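Transcription regulator (Haloarcula marismortui ATCC 43049, PDB 3CRJ) probably binds regulatory DNA as a TetR-family transcription factor, most likely acting as a repressor. Local coordinates at residues M20-R25 / Q38-E43. Numbering follows the deposited sequence.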
# COMPACT_ATOMS: atom_id res chain seq x y z
N MSE A 20 -17.64 18.21 -5.07
CA MSE A 20 -16.73 17.32 -4.35
C MSE A 20 -17.53 16.27 -3.58
O MSE A 20 -17.23 15.09 -3.64
CB MSE A 20 -15.81 18.10 -3.42
CG MSE A 20 -14.73 18.94 -4.13
SE MSE A 20 -13.61 18.03 -5.49
CE MSE A 20 -14.79 18.04 -7.04
N GLN A 21 -18.57 16.70 -2.88
CA GLN A 21 -19.44 15.76 -2.16
C GLN A 21 -20.06 14.69 -3.07
O GLN A 21 -20.01 13.51 -2.75
CB GLN A 21 -20.48 16.52 -1.36
CG GLN A 21 -19.91 17.13 -0.12
CD GLN A 21 -20.65 18.37 0.32
OE1 GLN A 21 -20.06 19.44 0.41
NE2 GLN A 21 -21.94 18.24 0.58
N ALA A 22 -20.62 15.11 -4.19
CA ALA A 22 -21.14 14.16 -5.17
C ALA A 22 -20.06 13.16 -5.52
O ALA A 22 -20.32 11.95 -5.53
CB ALA A 22 -21.60 14.88 -6.42
N THR A 23 -18.85 13.66 -5.78
CA THR A 23 -17.70 12.83 -6.12
C THR A 23 -17.46 11.78 -5.06
O THR A 23 -17.49 10.57 -5.36
CB THR A 23 -16.46 13.68 -6.32
OG1 THR A 23 -16.83 14.83 -7.08
CG2 THR A 23 -15.40 12.91 -7.08
N TYR A 24 -17.25 12.22 -3.82
CA TYR A 24 -17.16 11.30 -2.72
C TYR A 24 -18.24 10.22 -2.85
O TYR A 24 -17.90 9.03 -2.87
CB TYR A 24 -17.30 12.01 -1.40
CG TYR A 24 -17.38 11.07 -0.23
CD1 TYR A 24 -16.26 10.77 0.53
CD2 TYR A 24 -18.60 10.50 0.13
CE1 TYR A 24 -16.35 9.90 1.63
CE2 TYR A 24 -18.70 9.62 1.22
CZ TYR A 24 -17.57 9.32 1.96
OH TYR A 24 -17.68 8.46 3.02
N ARG A 25 -19.51 10.61 -2.97
CA ARG A 25 -20.62 9.65 -2.96
C ARG A 25 -20.54 8.68 -4.13
O ARG A 25 -20.82 7.49 -3.98
CB ARG A 25 -21.99 10.32 -2.94
CG ARG A 25 -22.41 10.87 -1.57
CD ARG A 25 -23.88 11.22 -1.56
NE ARG A 25 -24.25 12.26 -2.53
CZ ARG A 25 -24.02 13.57 -2.39
NH1 ARG A 25 -23.42 14.04 -1.30
NH2 ARG A 25 -24.40 14.42 -3.33
N GLN A 38 -20.68 11.47 -15.70
CA GLN A 38 -22.10 11.25 -15.70
C GLN A 38 -22.59 10.82 -14.32
O GLN A 38 -23.59 11.36 -13.82
CB GLN A 38 -22.50 10.21 -16.73
CG GLN A 38 -24.00 10.03 -16.81
CD GLN A 38 -24.77 11.36 -16.65
OE1 GLN A 38 -25.44 11.58 -15.62
NE2 GLN A 38 -24.67 12.25 -17.66
N ARG A 39 -21.90 9.87 -13.71
CA ARG A 39 -22.36 9.31 -12.45
C ARG A 39 -22.17 10.32 -11.33
O ARG A 39 -23.05 10.50 -10.48
CB ARG A 39 -21.69 7.97 -12.17
CG ARG A 39 -22.42 6.82 -12.84
CD ARG A 39 -21.52 5.64 -13.02
NE ARG A 39 -22.09 4.64 -13.92
CZ ARG A 39 -21.82 3.34 -13.87
NH1 ARG A 39 -20.98 2.87 -12.96
NH2 ARG A 39 -22.38 2.50 -14.71
N ILE A 40 -21.04 11.01 -11.37
CA ILE A 40 -20.84 12.20 -10.57
C ILE A 40 -22.03 13.15 -10.75
O ILE A 40 -22.68 13.52 -9.77
CB ILE A 40 -19.56 12.90 -10.98
CG1 ILE A 40 -18.38 11.95 -10.77
CG2 ILE A 40 -19.41 14.22 -10.23
CD1 ILE A 40 -17.04 12.52 -11.16
N ALA A 41 -22.35 13.50 -11.99
CA ALA A 41 -23.46 14.40 -12.23
C ALA A 41 -24.77 13.88 -11.67
O ALA A 41 -25.51 14.63 -11.06
CB ALA A 41 -23.60 14.71 -13.69
N ASP A 42 -25.05 12.59 -11.86
CA ASP A 42 -26.25 11.99 -11.24
C ASP A 42 -26.29 12.19 -9.72
O ASP A 42 -27.33 12.42 -9.13
CB ASP A 42 -26.41 10.52 -11.59
CG ASP A 42 -27.67 9.91 -10.96
OD1 ASP A 42 -27.64 9.55 -9.75
OD2 ASP A 42 -28.71 9.80 -11.66
N GLU A 43 -25.13 12.11 -9.08
CA GLU A 43 -25.08 12.33 -7.65
C GLU A 43 -25.18 13.80 -7.24
O GLU A 43 -25.57 14.11 -6.13
CB GLU A 43 -23.85 11.65 -7.06
CG GLU A 43 -24.12 10.21 -6.64
CD GLU A 43 -24.80 10.12 -5.29
OE1 GLU A 43 -25.16 11.17 -4.73
OE2 GLU A 43 -24.98 8.99 -4.80
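Arg25 bends its chain at chi3 (-61°) and Glu43 folds back at chi2, which brings guanidinium and carboxylate together where helix 12-30 meets helix 37-44, the first helix of the predicted helix-turn-helix of this TetR-type DNA-binding domain. The axes of the two short segments come within 8.2 Å, their N-to-C directions 113° apart. Arginine suits this edge because two of its nitrogens can grip one residue side-on: NE gives a nearly straight hydrogen bond to Glu43 OE1 (2.6 Å), part of a salt bridge, while NH2 donates a second to the backbone Glu43 O (3.1 Å). Both acceptors lie close to the guanidinium plane, but the carboxylate is turned 55° from it, and NE comes at OE1 from above the carboxylate plane. Were Glu43 replaced by an alanine, the Arg25 charge would probably lose its mate, and NE its acceptor, leaving the NH2 bond as the remaining link across this edge. Deeper in, small Ala22 permits close approach, its CB lying 3.8 Å from Ile40 O. Branched Ile40 and Thr23 both touch Leu61 of helix 58-78; the Thr23 hydroxyl, satisfied by Ile19 O one turn back, sets OG1 4.1 Å from Ile40 CG2.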